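Local coordinates for protein BH2851 (Bacillus halodurans, PDB 2GFG) that is a putative adenylate cyclase of the CYTH family whose function is unproven, and probably acts on phosphorylated substrates inside its antiparallel barrel, as CYTH relatives do, at residues A127-S130 with I135-L138; I151-T156 with T162-E167. All blocks are in the same frame, centred on the assembly; numbering follows the deposited sequence.

Interaction 1: residues A127-S130 with I135-L138; sequences AEIS and ILCL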
ATOM      1  N   ALA A 127      -9.572   7.208   3.523  1.00 42.32           N
ATOM      2  CA  ALA A 127     -10.396   7.233   4.717  1.00 42.84           C
ATOM      3  C   ALA A 127     -10.341   5.839   5.363  1.00 43.69           C
ATOM      4  O   ALA A 127     -10.337   4.835   4.663  1.00 44.06           O
ATOM      5  CB  ALA A 127     -11.810   7.595   4.366  1.00 42.10           C
ATOM      6  N   GLU A 128     -10.235   5.797   6.695  1.00 44.39           N
ATOM      7  CA  GLU A 128     -10.192   4.521   7.444  1.00 45.08           C
ATOM      8  C   GLU A 128     -11.227   4.511   8.539  1.00 44.54           C
ATOM      9  O   GLU A 128     -11.429   5.511   9.210  1.00 45.02           O
ATOM     10  CB  GLU A 128      -8.809   4.293   8.068  1.00 46.22           C
ATOM     11  CG  GLU A 128      -7.695   4.116   7.074  1.00 51.06           C
ATOM     12  CD  GLU A 128      -6.373   3.691   7.733  1.00 52.78           C
ATOM     13  OE1 GLU A 128      -6.374   2.716   8.508  1.00 57.91           O
ATOM     14  OE2 GLU A 128      -5.340   4.329   7.454  1.00 58.33           O
ATOM     15  N   ILE A 129     -11.895   3.370   8.708  1.00 44.18           N
ATOM     16  CA  ILE A 129     -12.834   3.167   9.823  1.00 44.52           C
ATOM     17  C   ILE A 129     -12.604   1.806  10.440  1.00 43.38           C
ATOM     18  O   ILE A 129     -12.091   0.907   9.782  1.00 43.11           O
ATOM     19  CB  ILE A 129     -14.340   3.288   9.360  1.00 45.05           C
ATOM     20  CG1 ILE A 129     -14.674   2.250   8.261  1.00 44.88           C
ATOM     21  CG2 ILE A 129     -14.632   4.700   8.877  1.00 46.25           C
ATOM     22  CD1 ILE A 129     -16.169   2.171   7.920  1.00 46.19           C
ATOM     23  N   SER A 130     -12.946   1.663  11.720  1.00 42.81           N
ATOM     24  CA  SER A 130     -12.945   0.348  12.358  1.00 44.20           C
ATOM     25  C   SER A 130     -14.185  -0.394  11.899  1.00 45.15           C
ATOM     26  O   SER A 130     -15.289   0.119  12.017  1.00 46.97           O
ATOM     27  CB  SER A 130     -12.940   0.468  13.884  1.00 44.40           C
ATOM     28  OG  SER A 130     -14.163   0.976  14.359  1.00 48.54           O
ATOM     29  N   ILE A 135     -10.088  -3.217  10.135  1.00 43.31           N
ATOM     30  CA  ILE A 135     -10.116  -1.856   9.610  1.00 44.01           C
ATOM     31  C   ILE A 135     -10.488  -1.872   8.123  1.00 44.64           C
ATOM     32  O   ILE A 135      -9.994  -2.702   7.363  1.00 43.90           O
ATOM     33  CB  ILE A 135      -8.737  -1.132   9.835  1.00 44.83           C
ATOM     34  CG1 ILE A 135      -8.487  -0.945  11.340  1.00 45.83           C
ATOM     35  CG2 ILE A 135      -8.689   0.242   9.091  1.00 44.93           C
ATOM     36  CD1 ILE A 135      -7.109  -0.426  11.693  1.00 49.01           C
ATOM     37  N   LEU A 136     -11.386  -0.953   7.733  1.00 44.90           N
ATOM     38  CA  LEU A 136     -11.858  -0.840   6.347  1.00 46.43           C
ATOM     39  C   LEU A 136     -11.358   0.462   5.746  1.00 46.15           C
ATOM     40  O   LEU A 136     -11.648   1.527   6.263  1.00 44.43           O
ATOM     41  CB  LEU A 136     -13.393  -0.879   6.314  1.00 47.14           C
ATOM     42  CG  LEU A 136     -14.087  -0.862   4.947  1.00 47.82           C
ATOM     43  CD1 LEU A 136     -13.745  -2.122   4.147  1.00 49.72           C
ATOM     44  CD2 LEU A 136     -15.568  -0.742   5.136  1.00 48.66           C
ATOM     45  N   CYS A 137     -10.595   0.367   4.656  1.00 46.71           N
ATOM     46  CA  CYS A 137     -10.010   1.557   4.001  1.00 47.82           C
ATOM     47  C   CYS A 137     -10.707   1.887   2.667  1.00 47.29           C
ATOM     48  O   CYS A 137     -10.945   1.000   1.859  1.00 46.39           O
ATOM     49  CB  CYS A 137      -8.511   1.339   3.750  1.00 48.00           C
ATOM     50  SG  CYS A 137      -7.530   0.971   5.242  1.00 55.00           S
ATOM     51  N   LEU A 138     -11.047   3.178   2.464  1.00 47.02           N
ATOM     52  CA  LEU A 138     -11.527   3.672   1.149  1.00 46.24           C
ATOM     53  C   LEU A 138     -10.423   4.485   0.490  1.00 45.63           C
ATOM     54  O   LEU A 138     -10.090   5.568   0.957  1.00 46.57           O
ATOM     55  CB  LEU A 138     -12.789   4.524   1.302  1.00 46.62           C
ATOM     56  CG  LEU A 138     -14.117   3.789   1.590  1.00 47.41           C
ATOM     57  CD1 LEU A 138     -15.203   4.788   1.867  1.00 47.60           C
ATOM     58  CD2 LEU A 138     -14.520   2.898   0.441  1.00 48.30           C
TER
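Ile-129 and Leu-136 face each other as a hydrogen-bonded pair of the antiparallel hairpin formed by strands 117-131 and 134-143, adjacent strands of the closed eight-stranded antiparallel barrel of the CYTH fold, and their side chains run side by side in the same direction. Ile-129 N reaches Leu-136 O at 3.1 Å, while Leu-136 N returns to Ile-129 O at 2.9 Å. Ala-127 and Leu-138 form the second such pair, again with one bond each way, the shorter being Leu-138 N to Ala-127 O at 2.8 Å. Between them, Glu-128 CA turns its hydrogen toward Leu-136 O in a weak C-H...O contact.

The packed side belongs to Ala-127, Ile-129, Leu-136 and Leu-138, all buried but Ile-129. With chi1 at 59°, Ile-129 CG1 sits between its own backbone N and carbonyl carbon, which lays it against Leu-136 CB at 3.9 Å. Helix 16-25, through Phe-19 and Ile-23, covers Leu-138, and Ile-28 and Phe-33 close over Ala-127; Leu-136 also meets Ile-151 of the next strand.

The other face is more polar and more open to solvent, with Glu-128 and Ile-135 exposed. Glu-128 CG swings away from its carbonyl carbon, chi1 -65°, and the chain runs on over the neighbouring strand: its methylene CG lies 3.6 Å from Cys-137 SG, and its carboxylate OE1 3.4 Å from the methyl Ile-135 CG2; neither is a hydrogen bond. Cys-137 is nevertheless buried, touching Glu-152 and Glu-154 of the next strand.

The chemistry is therefore divided: four backbone bonds fix the register, apolar side chains pack one face under helix 16-25 and the following loop, with Ile-129 at its more open end, and the opposite face carries Glu-128, whose carboxylate meets the paired strand through van der Waals contact.

Interaction 2: residues I151-T156 with T162-E167; sequences IEFEGT and TVTFQE. With EDO (1,2-ethanediol), chain I.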
ATOM      1  N   ILE A 151     -11.731  -0.271  -2.213  1.00 45.56           N
ATOM      2  CA  ILE A 151     -12.058  -0.580  -0.827  1.00 46.16           C
ATOM      3  C   ILE A 151     -11.188  -1.758  -0.401  1.00 46.32           C
ATOM      4  O   ILE A 151     -10.889  -2.633  -1.221  1.00 46.21           O
ATOM      5  CB  ILE A 151     -13.583  -0.917  -0.644  1.00 46.69           C
ATOM      6  CG1 ILE A 151     -13.959  -0.916   0.832  1.00 47.87           C
ATOM      7  CG2 ILE A 151     -13.954  -2.285  -1.313  1.00 46.42           C
ATOM      8  CD1 ILE A 151     -15.465  -1.065   1.077  1.00 49.23           C
ATOM      9  N   GLU A 152     -10.693  -1.727   0.845  1.00 46.14           N
ATOM     10  CA  GLU A 152      -9.837  -2.835   1.386  1.00 47.25           C
ATOM     11  C   GLU A 152     -10.189  -3.120   2.827  1.00 46.26           C
ATOM     12  O   GLU A 152     -10.418  -2.202   3.590  1.00 47.05           O
ATOM     13  CB  GLU A 152      -8.339  -2.471   1.328  1.00 48.94           C
ATOM     14  CG  GLU A 152      -7.866  -1.788   0.032  1.00 55.88           C
ATOM     15  CD  GLU A 152      -6.664  -0.879   0.252  1.00 60.49           C
ATOM     16  OE1 GLU A 152      -6.588  -0.218   1.317  1.00 63.05           O
ATOM     17  OE2 GLU A 152      -5.829  -0.777  -0.660  1.00 64.89           O
ATOM     18  N   PHE A 153     -10.140  -4.394   3.220  1.00 45.02           N
ATOM     19  CA  PHE A 153     -10.333  -4.774   4.629  1.00 44.60           C
ATOM     20  C   PHE A 153      -9.046  -5.331   5.214  1.00 45.43           C
ATOM     21  O   PHE A 153      -8.473  -6.263   4.673  1.00 46.92           O
ATOM     22  CB  PHE A 153     -11.451  -5.795   4.776  1.00 43.34           C
ATOM     23  CG  PHE A 153     -11.706  -6.196   6.189  1.00 40.34           C
ATOM     24  CD1 PHE A 153     -12.269  -5.298   7.081  1.00 41.36           C
ATOM     25  CD2 PHE A 153     -11.327  -7.456   6.658  1.00 43.07           C
ATOM     26  CE1 PHE A 153     -12.483  -5.650   8.406  1.00 40.30           C
ATOM     27  CE2 PHE A 153     -11.540  -7.810   7.995  1.00 38.53           C
ATOM     28  CZ  PHE A 153     -12.119  -6.909   8.858  1.00 40.26           C
ATOM     29  N   GLU A 154      -8.604  -4.741   6.334  1.00 46.94           N
ATOM     30  CA  GLU A 154      -7.406  -5.191   7.054  1.00 47.60           C
ATOM     31  C   GLU A 154      -7.818  -6.127   8.194  1.00 46.94           C
ATOM     32  O   GLU A 154      -8.438  -5.696   9.164  1.00 45.89           O
ATOM     33  CB  GLU A 154      -6.627  -3.990   7.617  1.00 48.80           C
ATOM     34  CG  GLU A 154      -6.020  -3.060   6.551  1.00 52.80           C
ATOM     35  CD  GLU A 154      -5.324  -1.815   7.166  1.00 59.51           C
ATOM     36  OE1 GLU A 154      -5.987  -1.070   7.914  1.00 61.64           O
ATOM     37  OE2 GLU A 154      -4.118  -1.589   6.882  1.00 64.56           O
ATOM     38  N   GLY A 155      -7.473  -7.407   8.061  1.00 47.71           N
ATOM     39  CA  GLY A 155      -7.843  -8.425   9.044  1.00 48.68           C
ATOM     40  C   GLY A 155      -6.698  -8.839   9.953  1.00 49.82           C
ATOM     41  O   GLY A 155      -5.555  -8.373   9.798  1.00 49.83           O
ATOM     42  N   THR A 156      -7.026  -9.701  10.922  1.00 51.12           N
ATOM     43  CA  THR A 156      -6.041 -10.267  11.877  1.00 52.20           C
ATOM     44  C   THR A 156      -5.763 -11.768  11.591  1.00 52.34           C
ATOM     45  O   THR A 156      -4.707 -12.291  11.966  1.00 52.92           O
ATOM     46  CB  THR A 156      -6.508 -10.087  13.367  1.00 53.11           C
ATOM     47  OG1 THR A 156      -5.507 -10.603  14.259  1.00 55.23           O
ATOM     48  CG2 THR A 156      -7.856 -10.798  13.636  1.00 53.43           C
ATOM     49  N   THR A 162     -11.536 -13.152   5.238  1.00 44.96           N
ATOM     50  CA  THR A 162     -12.328 -13.602   4.074  1.00 44.68           C
ATOM     51  C   THR A 162     -13.826 -13.503   4.365  1.00 43.38           C
ATOM     52  O   THR A 162     -14.588 -12.954   3.565  1.00 42.40           O
ATOM     53  CB  THR A 162     -12.000 -15.058   3.704  1.00 45.52           C
ATOM     54  OG1 THR A 162     -10.594 -15.198   3.522  1.00 46.64           O
ATOM     55  CG2 THR A 162     -12.731 -15.481   2.409  1.00 46.52           C
ATOM     56  N   VAL A 163     -14.236 -14.062   5.503  1.00 42.79           N
ATOM     57  CA  VAL A 163     -15.636 -14.032   5.929  1.00 42.81           C
ATOM     58  C   VAL A 163     -16.144 -12.582   6.045  1.00 43.38           C
ATOM     59  O   VAL A 163     -17.202 -12.244   5.513  1.00 44.59           O
ATOM     60  CB  VAL A 163     -15.832 -14.772   7.287  1.00 42.97           C
ATOM     61  CG1 VAL A 163     -17.243 -14.531   7.853  1.00 44.83           C
ATOM     62  CG2 VAL A 163     -15.572 -16.275   7.120  1.00 43.45           C
ATOM     63  N   THR A 164     -15.363 -11.733   6.715  1.00 42.33           N
ATOM     64  CA  THR A 164     -15.750 -10.339   6.925  1.00 42.24           C
ATOM     65  C   THR A 164     -15.831  -9.559   5.606  1.00 42.01           C
ATOM     66  O   THR A 164     -16.754  -8.778   5.411  1.00 40.81           O
ATOM     67  CB  THR A 164     -14.780  -9.616   7.888  1.00 41.70           C
ATOM     68  OG1 THR A 164     -14.699 -10.348   9.121  1.00 43.03           O
ATOM     69  CG2 THR A 164     -15.263  -8.194   8.177  1.00 40.48           C
ATOM     70  N   PHE A 165     -14.871  -9.787   4.704  1.00 42.27           N
ATOM     71  CA  PHE A 165     -14.842  -9.057   3.423  1.00 42.81           C
ATOM     72  C   PHE A 165     -15.967  -9.487   2.493  1.00 42.42           C
ATOM     73  O   PHE A 165     -16.569  -8.652   1.827  1.00 41.68           O
ATOM     74  CB  PHE A 165     -13.499  -9.209   2.717  1.00 43.45           C
ATOM     75  CG  PHE A 165     -13.308  -8.236   1.574  1.00 42.73           C
ATOM     76  CD1 PHE A 165     -13.237  -6.860   1.822  1.00 43.44           C
ATOM     77  CD2 PHE A 165     -13.227  -8.687   0.248  1.00 43.97           C
ATOM     78  CE1 PHE A 165     -13.072  -5.943   0.767  1.00 43.66           C
ATOM     79  CE2 PHE A 165     -13.069  -7.781  -0.800  1.00 42.78           C
ATOM     80  CZ  PHE A 165     -12.997  -6.397  -0.532  1.00 43.11           C
ATOM     81  N   GLN A 166     -16.244 -10.791   2.443  1.00 43.72           N
ATOM     82  CA  GLN A 166     -17.381 -11.303   1.661  1.00 43.98           C
ATOM     83  C   GLN A 166     -18.712 -10.745   2.200  1.00 43.47           C
ATOM     84  O   GLN A 166     -19.635 -10.493   1.434  1.00 44.71           O
ATOM     85  CB  GLN A 166     -17.405 -12.839   1.657  1.00 44.65           C
ATOM     86  CG  GLN A 166     -16.246 -13.496   0.864  1.00 45.68           C
ATOM     87  CD  GLN A 166     -16.207 -13.066  -0.595  1.00 46.29           C
ATOM     88  OE1 GLN A 166     -17.230 -13.043  -1.273  1.00 45.81           O
ATOM     89  NE2 GLN A 166     -15.017 -12.709  -1.078  1.00 45.35           N
ATOM     90  N   GLU A 167     -18.780 -10.546   3.523  1.00 42.72           N
ATOM     91  CA  GLU A 167     -19.939  -9.912   4.169  1.00 42.53           C
ATOM     92  C   GLU A 167     -20.084  -8.441   3.731  1.00 41.84           C
ATOM     93  O   GLU A 167     -21.186  -7.982   3.453  1.00 41.91           O
ATOM     94  CB  GLU A 167     -19.819 -10.017   5.708  1.00 42.68           C
ATOM     95  CG  GLU A 167     -20.952  -9.320   6.504  1.00 46.49           C
ATOM     96  CD  GLU A 167     -20.638  -7.863   6.862  1.00 49.12           C
ATOM     97  OE1 GLU A 167     -19.592  -7.609   7.485  1.00 51.14           O
ATOM     98  OE2 GLU A 167     -21.480  -6.989   6.573  1.00 51.67           O
TER
HETATM   99  C1  EDO I 504     -12.087 -10.199  11.449  1.00 60.43           C
HETATM  100  O1  EDO I 504     -13.154  -9.249  11.665  1.00 58.82           O
HETATM  101  C2  EDO I 504     -10.722  -9.488  11.335  1.00 58.71           C
HETATM  102  O2  EDO I 504      -9.705 -10.373  10.783  1.00 55.80           O
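Phe-153 presents one ring face to Thr-164, whose methyl CG2 stands over it in a CH-pi contact, 3.8 Å from the ring centroid and 24° off the normal. The methyl is displaced toward the rim, closest to Phe-153 CZ, and the two side chains cross at about a right angle. Phe-153 reaches from strand 146-155 to helix 158-171 because its CG lies opposite the backbone N, chi1 -179°.

One helix position on, Phe-165 brings CD1 within 3.6 Å of Phe-153 CB, so the second ring meets the root of the first side chain obliquely. The edge of Phe-165 continues to Ile-151 CG2, 4.3 Å from CZ. Arg-10 and Thr-12 of strand 4-14 also touch Phe-165, and Tyr-131 packs on both Phe-153 and Thr-164.

Thr-164 OG1 bonds to His-160 O within the helix and accepts a hydrogen bond from O1 of a 1,2-ethanediol at 3.2 Å. The diol, probably from the crystallisation liquor, spans to Thr-156, whose N donates to its O2 at 2.8 Å.

Replacing Phe-153 by alanine removes the ring, which would probably leave the Thr-164 methyl without its aromatic partner and open a gap between strand and helix. Since no direct hydrogen bond links the two segments, apolar contact is what joins this helix to the barrel strand here.

How the interactions relate
Strands 134-143 and 146-155 are neighbours in the barrel sheet, and through them the two contacts join directly: Ile-135 O lies 2.7 Å from Glu-154 N, and Cys-137 N lies 2.8 Å from Glu-152 O, both probable hydrogen bonds. Interaction 1 pairs strand with strand; interaction 2 comes later along the chain and lays a helix on the next strand. All four touching residues of interaction 2 are buried, whereas interaction 1 is only partly so, with its Glu-128 and Ile-135 exposed. Backbone bonding within the sheet thus governs the first contact, and aromatic and methyl packing against the sheet the second.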